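Local coordinates for GNA33 (Neisseria gonorrhoeae FA 1090, PDB 2G5D), which probably cleaves the glycosidic bond between N-acetylmuramic acid and N-acetylglucosamine in peptidoglycan, with formation of a 1,6-anhydro bond in the N-acetylmuramic acid residue, as a lytic transglycosylase, at residues Phe138-Ile143 / Ile313-Leu318; Thr332-Glu337 / Asp386-Tyr391. All blocks are in the same frame, centred on the assembly; numbering follows the deposited sequence.

Overall arrangement
The two contacts follow each other along the chain: interaction 1 closes before interaction 2 opens. Interaction 1 joins strands 138-141 and 313-317 within the MltA-specific insert domain. Interaction 2 joins the loop before strand 339-342 to strand 384-391, which is part of the 3D domain, of the double-psi beta-barrel type. Their centres lie 21 Å apart and their nearest atoms about 8 Å, so they do not touch. Strand 116-129 connects their surroundings. It pairs with strand 384-391 and also with strand 227-231, the partner of 138-141. Interaction 1 thus belongs to the inserted domain, while in interaction 2 the 332-337 loop packs on a strand of the barrel.

Interaction 1 of 2, residues Phe138-Ile143 / Ile313-Leu318; sequences FPIYGI and IFFREL
The F315 and F314 rings each have the carbonyl O of Y141 at an edge, near the ring plane. Here two strands of the MltA-specific insert domain, 138-141 and 313-317, pass nearly at right angles. They run at 80° to each other, with their axes 6.4 Å apart. I140 CG2 meets F315 CD1 obliquely at 3.8 Å, and I313 CG2 lies over one face of the F315 ring, offset toward the rim. G142 O approaches F314 CD2 obliquely, at 3.5 Å. On the Y141 ring, P139 CB sits over one face. For I140, CG2 is anti to the backbone N and CG1 lies beside it (chi1 -72°), which directs CG2 to F315. I143 CG1 reaches F314 CB at 4.2 Å.

Outside the two segments, F315 meets H241 edge-to-face, and F314 does the same with F147. Strand 255-263 touches residues of both segments, through I258 on I140 and F315 and through A261 on I143.

The backbones meet at Y141 and G142. G142 CA makes a CA-H...O contact with F315 O at 3.1 Å. Y141 O is held by two donors. Water 1 donates to it and to I313 O. F315 N donates a hydrogen bond to Y141 O at 3.2 Å, in the carbonyl plane and on a lone pair.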
ATOM      1  N   PHE A 138       6.719  -9.024 -22.095  1.00 31.60           N
ATOM      2  CA  PHE A 138       7.464  -8.706 -20.861  1.00 31.35           C
ATOM      3  C   PHE A 138       7.002  -9.527 -19.674  1.00 30.67           C
ATOM      4  O   PHE A 138       5.936  -9.262 -19.116  1.00 30.50           O
ATOM      5  CB  PHE A 138       7.404  -7.202 -20.549  1.00 31.30           C
ATOM      6  CG  PHE A 138       7.988  -6.341 -21.641  1.00 31.74           C
ATOM      7  CD1 PHE A 138       7.200  -5.919 -22.715  1.00 32.15           C
ATOM      8  CD2 PHE A 138       9.335  -5.985 -21.619  1.00 31.50           C
ATOM      9  CE1 PHE A 138       7.746  -5.140 -23.748  1.00 33.97           C
ATOM     10  CE2 PHE A 138       9.889  -5.207 -22.641  1.00 34.17           C
ATOM     11  CZ  PHE A 138       9.090  -4.778 -23.707  1.00 33.18           C
ATOM     12  N   PRO A 139       7.817 -10.513 -19.266  1.00 30.22           N
ATOM     13  CA  PRO A 139       7.439 -11.440 -18.193  1.00 30.35           C
ATOM     14  C   PRO A 139       7.258 -10.777 -16.812  1.00 29.93           C
ATOM     15  O   PRO A 139       8.052  -9.911 -16.429  1.00 30.11           O
ATOM     16  CB  PRO A 139       8.617 -12.425 -18.161  1.00 30.21           C
ATOM     17  CG  PRO A 139       9.757 -11.661 -18.718  1.00 30.58           C
ATOM     18  CD  PRO A 139       9.170 -10.794 -19.777  1.00 30.40           C
ATOM     19  N   ILE A 140       6.206 -11.178 -16.096  1.00 29.40           N
ATOM     20  CA  ILE A 140       6.024 -10.834 -14.678  1.00 29.01           C
ATOM     21  C   ILE A 140       6.479 -12.057 -13.916  1.00 28.99           C
ATOM     22  O   ILE A 140       5.928 -13.143 -14.097  1.00 28.93           O
ATOM     23  CB  ILE A 140       4.533 -10.519 -14.292  1.00 29.36           C
ATOM     24  CG1 ILE A 140       4.049  -9.177 -14.858  1.00 29.44           C
ATOM     25  CG2 ILE A 140       4.338 -10.478 -12.735  1.00 28.47           C
ATOM     26  CD1 ILE A 140       4.099  -9.019 -16.339  1.00 28.16           C
ATOM     27  N   TYR A 141       7.492 -11.883 -13.076  1.00 28.86           N
ATOM     28  CA  TYR A 141       8.058 -12.988 -12.320  1.00 28.88           C
ATOM     29  C   TYR A 141       7.500 -13.091 -10.905  1.00 29.00           C
ATOM     30  O   TYR A 141       7.284 -12.080 -10.231  1.00 29.25           O
ATOM     31  CB  TYR A 141       9.578 -12.851 -12.211  1.00 28.46           C
ATOM     32  CG  TYR A 141      10.332 -12.848 -13.510  1.00 28.76           C
ATOM     33  CD1 TYR A 141      10.775 -11.653 -14.059  1.00 27.59           C
ATOM     34  CD2 TYR A 141      10.662 -14.046 -14.160  1.00 27.98           C
ATOM     35  CE1 TYR A 141      11.491 -11.631 -15.243  1.00 30.47           C
ATOM     36  CE2 TYR A 141      11.393 -14.042 -15.347  1.00 28.38           C
ATOM     37  CZ  TYR A 141      11.805 -12.834 -15.882  1.00 29.44           C
ATOM     38  OH  TYR A 141      12.510 -12.799 -17.053  1.00 28.40           O
ATOM     39  N   GLY A 142       7.286 -14.327 -10.466  1.00 29.18           N
ATOM     40  CA  GLY A 142       7.068 -14.622  -9.062  1.00 29.75           C
ATOM     41  C   GLY A 142       8.399 -14.819  -8.372  1.00 30.14           C
ATOM     42  O   GLY A 142       9.451 -14.564  -8.964  1.00 30.93           O
ATOM     43  N   ILE A 143       8.361 -15.259  -7.117  1.00 30.31           N
ATOM     44  CA  ILE A 143       9.585 -15.536  -6.359  1.00 30.60           C
ATOM     45  C   ILE A 143      10.479 -16.577  -7.070  1.00 30.75           C
ATOM     46  O   ILE A 143      10.056 -17.717  -7.297  1.00 31.13           O
ATOM     47  CB  ILE A 143       9.279 -15.949  -4.892  1.00 30.47           C
ATOM     48  CG1 ILE A 143       8.636 -14.780  -4.137  1.00 29.94           C
ATOM     49  CG2 ILE A 143      10.555 -16.416  -4.179  1.00 30.90           C
ATOM     50  CD1 ILE A 143       7.817 -15.193  -2.924  1.00 30.47           C
ATOM     51  N   ILE A 313      10.289  -5.973  -7.611  1.00 28.47           N
ATOM     52  CA  ILE A 313       9.248  -6.611  -6.825  1.00 28.57           C
ATOM     53  C   ILE A 313       8.872  -7.923  -7.490  1.00 28.14           C
ATOM     54  O   ILE A 313       8.759  -8.004  -8.718  1.00 28.84           O
ATOM     55  CB  ILE A 313       8.032  -5.656  -6.581  1.00 29.05           C
ATOM     56  CG1 ILE A 313       8.381  -4.620  -5.512  1.00 29.99           C
ATOM     57  CG2 ILE A 313       6.808  -6.407  -6.067  1.00 28.18           C
ATOM     58  CD1 ILE A 313       9.101  -3.413  -6.025  1.00 33.65           C
ATOM     59  N   PHE A 314       8.748  -8.957  -6.675  1.00 27.73           N
ATOM     60  CA  PHE A 314       8.234 -10.246  -7.114  1.00 27.53           C
ATOM     61  C   PHE A 314       6.774 -10.397  -6.683  1.00 27.64           C
ATOM     62  O   PHE A 314       6.354  -9.863  -5.665  1.00 26.58           O
ATOM     63  CB  PHE A 314       9.129 -11.389  -6.613  1.00 27.50           C
ATOM     64  CG  PHE A 314      10.558 -11.248  -7.054  1.00 27.52           C
ATOM     65  CD1 PHE A 314      11.534 -10.801  -6.167  1.00 27.08           C
ATOM     66  CD2 PHE A 314      10.917 -11.495  -8.383  1.00 27.46           C
ATOM     67  CE1 PHE A 314      12.848 -10.652  -6.572  1.00 26.63           C
ATOM     68  CE2 PHE A 314      12.242 -11.340  -8.808  1.00 27.11           C
ATOM     69  CZ  PHE A 314      13.205 -10.910  -7.904  1.00 27.82           C
ATOM     70  N   PHE A 315       6.003 -11.091  -7.508  1.00 28.70           N
ATOM     71  CA  PHE A 315       4.564 -11.142  -7.356  1.00 29.74           C
ATOM     72  C   PHE A 315       4.057 -12.566  -7.147  1.00 30.34           C
ATOM     73  O   PHE A 315       4.822 -13.527  -7.222  1.00 29.79           O
ATOM     74  CB  PHE A 315       3.888 -10.508  -8.582  1.00 29.97           C
ATOM     75  CG  PHE A 315       4.144  -9.026  -8.735  1.00 30.19           C
ATOM     76  CD1 PHE A 315       5.142  -8.566  -9.594  1.00 29.59           C
ATOM     77  CD2 PHE A 315       3.365  -8.087  -8.041  1.00 30.04           C
ATOM     78  CE1 PHE A 315       5.379  -7.197  -9.751  1.00 29.50           C
ATOM     79  CE2 PHE A 315       3.591  -6.713  -8.201  1.00 29.14           C
ATOM     80  CZ  PHE A 315       4.607  -6.274  -9.043  1.00 28.89           C
ATOM     81  N   ARG A 316       2.761 -12.678  -6.858  1.00 31.75           N
ATOM     82  CA  ARG A 316       2.086 -13.958  -6.725  1.00 33.52           C
ATOM     83  C   ARG A 316       0.708 -13.897  -7.391  1.00 34.86           C
ATOM     84  O   ARG A 316       0.071 -12.845  -7.429  1.00 35.09           O
ATOM     85  CB  ARG A 316       1.971 -14.363  -5.250  1.00 33.08           C
ATOM     86  CG  ARG A 316       1.260 -13.345  -4.354  1.00 33.93           C
ATOM     87  CD  ARG A 316       1.196 -13.798  -2.896  1.00 34.61           C
ATOM     88  NE  ARG A 316       0.049 -13.219  -2.190  1.00 39.82           N
ATOM     89  CZ  ARG A 316       0.122 -12.462  -1.093  1.00 40.85           C
ATOM     90  NH1 ARG A 316       1.300 -12.166  -0.545  1.00 42.37           N
ATOM     91  NH2 ARG A 316      -0.990 -11.991  -0.542  1.00 39.18           N
ATOM     92  N   GLU A 317       0.266 -15.034  -7.920  1.00 36.85           N
ATOM     93  CA  GLU A 317      -1.031 -15.164  -8.592  1.00 38.19           C
ATOM     94  C   GLU A 317      -2.146 -15.182  -7.558  1.00 38.56           C
ATOM     95  O   GLU A 317      -2.168 -16.051  -6.684  1.00 38.80           O
ATOM     96  CB  GLU A 317      -1.093 -16.457  -9.425  1.00 38.46           C
ATOM     97  CG  GLU A 317       0.239 -17.227  -9.599  1.00 40.92           C
ATOM     98  CD  GLU A 317       0.860 -17.703  -8.269  1.00 43.21           C
ATOM     99  OE1 GLU A 317       2.102 -17.589  -8.113  1.00 42.81           O
ATOM    100  OE2 GLU A 317       0.106 -18.172  -7.378  1.00 44.34           O
ATOM    101  N   LEU A 318      -3.064 -14.221  -7.657  1.00 39.11           N
ATOM    102  CA  LEU A 318      -4.213 -14.119  -6.746  1.00 39.58           C
ATOM    103  C   LEU A 318      -5.470 -14.741  -7.349  1.00 39.90           C
ATOM    104  O   LEU A 318      -5.535 -14.973  -8.561  1.00 40.09           O
ATOM    105  CB  LEU A 318      -4.488 -12.659  -6.376  1.00 39.49           C
ATOM    106  CG  LEU A 318      -3.370 -11.861  -5.691  1.00 40.08           C
ATOM    107  CD1 LEU A 318      -3.689 -10.369  -5.691  1.00 40.49           C
ATOM    108  CD2 LEU A 318      -3.104 -12.356  -4.281  1.00 40.20           C
TER
HETATM  109  O   HOH W   1       8.181  -9.645 -10.909  1.00 26.68           O

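Interaction 2 of 2, residues Thr332-Glu337 / Asp386-Tyr391; sequences TPLMGE and DYFWGY
E337 meets two aromatic side chains of strand 384-391. Its CB lies 3.8 Å from Y387 OH. CG is beside the backbone N and anti to the carbonyl carbon (chi1 -75°), which brings it obliquely to the W389 ring, 3.6 Å from CE3. The chain stays extended beyond CG, and CD comes within 4.1 Å of W389 CZ3. The carboxylate plane is turned 38° from the indole. At the tip, OE2 forms a salt bridge with R368. R368 also hydrogen-bonds Y387 OH, so one guanidinium group ties both side chains together. Y387 OH lies 2.7 Å from E337 O as well.

The backbone of E337 is held too. Its N donates to F388 O at 2.8 Å, tilted 17° from the carbonyl plane. G336 and G390 pack CA to CA at 3.6 Å. Neither has a side chain, and this permits the close approach.

F388 is covered on both faces. L334 CD1 lies over one, toward the rim, and G390 N over the centre of the other. M335 O is at the ring edge, in plane, and L334 CB touches CD2 at 3.7 Å. The W389 indole has Y387 CE2 over the centre of one face.

Strand 384-391 is part of the 3D domain, related to double-psi beta-barrels, and the 332-337 loop packs on it. The loop leads into strand 339-342, which pairs antiparallel with 384-391. Strand 116-129 runs parallel to 384-391 and brings Y121 to L334 and F388. Helix 58-72 packs on M335, and helix 393-401 on W389.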
ATOM      1  N   THR A 332      -5.528  -7.887   4.380  1.00 28.24           N
ATOM      2  CA  THR A 332      -6.882  -8.005   3.837  1.00 28.96           C
ATOM      3  C   THR A 332      -7.045  -7.164   2.560  1.00 29.06           C
ATOM      4  O   THR A 332      -6.332  -6.166   2.375  1.00 29.61           O
ATOM      5  CB  THR A 332      -7.991  -7.622   4.890  1.00 28.99           C
ATOM      6  OG1 THR A 332      -7.805  -6.265   5.333  1.00 28.70           O
ATOM      7  CG2 THR A 332      -7.958  -8.582   6.086  1.00 28.64           C
ATOM      8  N   PRO A 333      -7.965  -7.577   1.660  1.00 29.91           N
ATOM      9  CA  PRO A 333      -8.197  -6.841   0.405  1.00 29.76           C
ATOM     10  C   PRO A 333      -8.816  -5.416   0.529  1.00 29.84           C
ATOM     11  O   PRO A 333      -9.866  -5.222   1.154  1.00 29.80           O
ATOM     12  CB  PRO A 333      -9.103  -7.799  -0.393  1.00 29.83           C
ATOM     13  CG  PRO A 333      -9.773  -8.668   0.638  1.00 29.59           C
ATOM     14  CD  PRO A 333      -8.781  -8.814   1.750  1.00 29.35           C
ATOM     15  N   LEU A 334      -8.182  -4.421  -0.092  1.00 29.66           N
ATOM     16  CA  LEU A 334      -8.641  -3.044   0.060  1.00 30.13           C
ATOM     17  C   LEU A 334      -9.825  -2.721  -0.863  1.00 30.58           C
ATOM     18  O   LEU A 334      -9.876  -3.170  -2.027  1.00 30.25           O
ATOM     19  CB  LEU A 334      -7.488  -2.054  -0.189  1.00 30.60           C
ATOM     20  CG  LEU A 334      -6.185  -2.257   0.594  1.00 30.68           C
ATOM     21  CD1 LEU A 334      -5.087  -1.301   0.114  1.00 28.60           C
ATOM     22  CD2 LEU A 334      -6.431  -2.095   2.074  1.00 29.18           C
ATOM     23  N   MET A 335     -10.777  -1.954  -0.330  1.00 30.43           N
ATOM     24  CA  MET A 335     -11.943  -1.529  -1.066  1.00 29.80           C
ATOM     25  C   MET A 335     -11.696  -0.124  -1.576  1.00 30.49           C
ATOM     26  O   MET A 335     -11.422   0.788  -0.790  1.00 30.50           O
ATOM     27  CB  MET A 335     -13.166  -1.549  -0.153  1.00 29.96           C
ATOM     28  CG  MET A 335     -14.481  -1.230  -0.816  1.00 29.96           C
ATOM     29  SD  MET A 335     -15.773  -1.101   0.426  1.00 30.60           S
ATOM     30  CE  MET A 335     -17.054  -0.254  -0.473  1.00 30.64           C
ATOM     31  N   GLY A 336     -11.809   0.041  -2.886  1.00 29.29           N
ATOM     32  CA  GLY A 336     -11.647   1.349  -3.537  1.00 29.28           C
ATOM     33  C   GLY A 336     -12.483   2.443  -2.906  1.00 29.22           C
ATOM     34  O   GLY A 336     -13.701   2.263  -2.688  1.00 27.26           O
ATOM     35  N   GLU A 337     -11.804   3.553  -2.576  1.00 30.37           N
ATOM     36  CA  GLU A 337     -12.421   4.769  -2.014  1.00 31.09           C
ATOM     37  C   GLU A 337     -12.797   4.746  -0.535  1.00 31.98           C
ATOM     38  O   GLU A 337     -13.236   5.783  -0.008  1.00 31.58           O
ATOM     39  CB  GLU A 337     -13.650   5.182  -2.811  1.00 31.64           C
ATOM     40  CG  GLU A 337     -13.333   5.805  -4.125  1.00 32.98           C
ATOM     41  CD  GLU A 337     -14.584   6.122  -4.902  1.00 34.93           C
ATOM     42  OE1 GLU A 337     -14.804   5.481  -5.925  1.00 35.45           O
ATOM     43  OE2 GLU A 337     -15.358   7.007  -4.489  1.00 39.43           O
ATOM     44  N   ASP A 386      -2.619   8.032   2.732  1.00 27.38           N
ATOM     45  CA  ASP A 386      -2.580   7.686   1.317  1.00 27.56           C
ATOM     46  C   ASP A 386      -3.939   7.065   1.003  1.00 27.95           C
ATOM     47  O   ASP A 386      -4.293   5.983   1.493  1.00 28.14           O
ATOM     48  CB  ASP A 386      -1.438   6.726   0.995  1.00 26.90           C
ATOM     49  CG  ASP A 386      -0.844   6.943  -0.401  1.00 26.85           C
ATOM     50  OD1 ASP A 386      -1.051   8.006  -1.024  1.00 26.51           O
ATOM     51  OD2 ASP A 386      -0.143   6.031  -0.871  1.00 28.50           O
ATOM     52  N   TYR A 387      -4.704   7.778   0.203  1.00 27.83           N
ATOM     53  CA  TYR A 387      -6.094   7.469  -0.035  1.00 28.51           C
ATOM     54  C   TYR A 387      -6.176   6.449  -1.170  1.00 28.40           C
ATOM     55  O   TYR A 387      -5.700   6.720  -2.269  1.00 28.92           O
ATOM     56  CB  TYR A 387      -6.822   8.785  -0.376  1.00 29.39           C
ATOM     57  CG  TYR A 387      -8.304   8.641  -0.509  1.00 30.93           C
ATOM     58  CD1 TYR A 387      -9.139   8.824   0.581  1.00 33.34           C
ATOM     59  CD2 TYR A 387      -8.878   8.310  -1.726  1.00 32.51           C
ATOM     60  CE1 TYR A 387     -10.525   8.665   0.463  1.00 33.57           C
ATOM     61  CE2 TYR A 387     -10.257   8.153  -1.854  1.00 33.70           C
ATOM     62  CZ  TYR A 387     -11.065   8.327  -0.760  1.00 31.36           C
ATOM     63  OH  TYR A 387     -12.417   8.197  -0.896  1.00 32.11           O
ATOM     64  N   PHE A 388      -6.718   5.253  -0.897  1.00 28.39           N
ATOM     65  CA  PHE A 388      -6.766   4.221  -1.922  1.00 27.85           C
ATOM     66  C   PHE A 388      -7.966   4.421  -2.849  1.00 28.34           C
ATOM     67  O   PHE A 388      -9.118   4.342  -2.427  1.00 28.06           O
ATOM     68  CB  PHE A 388      -6.730   2.792  -1.334  1.00 27.90           C
ATOM     69  CG  PHE A 388      -6.758   1.716  -2.388  1.00 28.03           C
ATOM     70  CD1 PHE A 388      -5.714   1.597  -3.308  1.00 26.76           C
ATOM     71  CD2 PHE A 388      -7.841   0.854  -2.490  1.00 28.63           C
ATOM     72  CE1 PHE A 388      -5.744   0.648  -4.299  1.00 26.27           C
ATOM     73  CE2 PHE A 388      -7.871  -0.107  -3.472  1.00 27.91           C
ATOM     74  CZ  PHE A 388      -6.817  -0.218  -4.376  1.00 28.16           C
ATOM     75  N   TRP A 389      -7.681   4.695  -4.122  1.00 28.15           N
ATOM     76  CA  TRP A 389      -8.732   5.015  -5.077  1.00 28.59           C
ATOM     77  C   TRP A 389      -9.398   3.831  -5.778  1.00 28.40           C
ATOM     78  O   TRP A 389     -10.473   3.990  -6.342  1.00 28.00           O
ATOM     79  CB  TRP A 389      -8.247   6.059  -6.087  1.00 29.21           C
ATOM     80  CG  TRP A 389      -8.314   7.452  -5.542  1.00 29.92           C
ATOM     81  CD1 TRP A 389      -7.267   8.231  -5.113  1.00 31.47           C
ATOM     82  CD2 TRP A 389      -9.496   8.244  -5.365  1.00 30.97           C
ATOM     83  NE1 TRP A 389      -7.728   9.462  -4.690  1.00 30.95           N
ATOM     84  CE2 TRP A 389      -9.090   9.499  -4.847  1.00 30.87           C
ATOM     85  CE3 TRP A 389     -10.861   8.021  -5.604  1.00 30.77           C
ATOM     86  CZ2 TRP A 389     -10.007  10.518  -4.537  1.00 31.34           C
ATOM     87  CZ3 TRP A 389     -11.775   9.055  -5.317  1.00 31.79           C
ATOM     88  CH2 TRP A 389     -11.339  10.277  -4.787  1.00 30.53           C
ATOM     89  N   GLY A 390      -8.807   2.640  -5.694  1.00 28.25           N
ATOM     90  CA  GLY A 390      -9.354   1.472  -6.364  1.00 28.17           C
ATOM     91  C   GLY A 390      -8.509   1.090  -7.563  1.00 28.43           C
ATOM     92  O   GLY A 390      -7.361   1.524  -7.691  1.00 27.16           O
ATOM     93  N   TYR A 391      -9.105   0.303  -8.452  1.00 29.80           N
ATOM     94  CA  TYR A 391      -8.390  -0.263  -9.582  1.00 31.17           C
ATOM     95  C   TYR A 391      -8.781   0.422 -10.890  1.00 31.44           C
ATOM     96  O   TYR A 391      -9.892   0.928 -11.023  1.00 31.76           O
ATOM     97  CB  TYR A 391      -8.608  -1.787  -9.636  1.00 32.65           C
ATOM     98  CG  TYR A 391      -9.694  -2.293 -10.595  1.00 34.79           C
ATOM     99  CD1 TYR A 391     -10.974  -2.644 -10.130  1.00 37.10           C
ATOM    100  CD2 TYR A 391      -9.422  -2.462 -11.947  1.00 36.32           C
ATOM    101  CE1 TYR A 391     -11.958  -3.132 -11.016  1.00 37.08           C
ATOM    102  CE2 TYR A 391     -10.387  -2.941 -12.839  1.00 37.21           C
ATOM    103  CZ  TYR A 391     -11.653  -3.275 -12.371  1.00 37.08           C
ATOM    104  OH  TYR A 391     -12.588  -3.754 -13.284  1.00 37.81           O
TER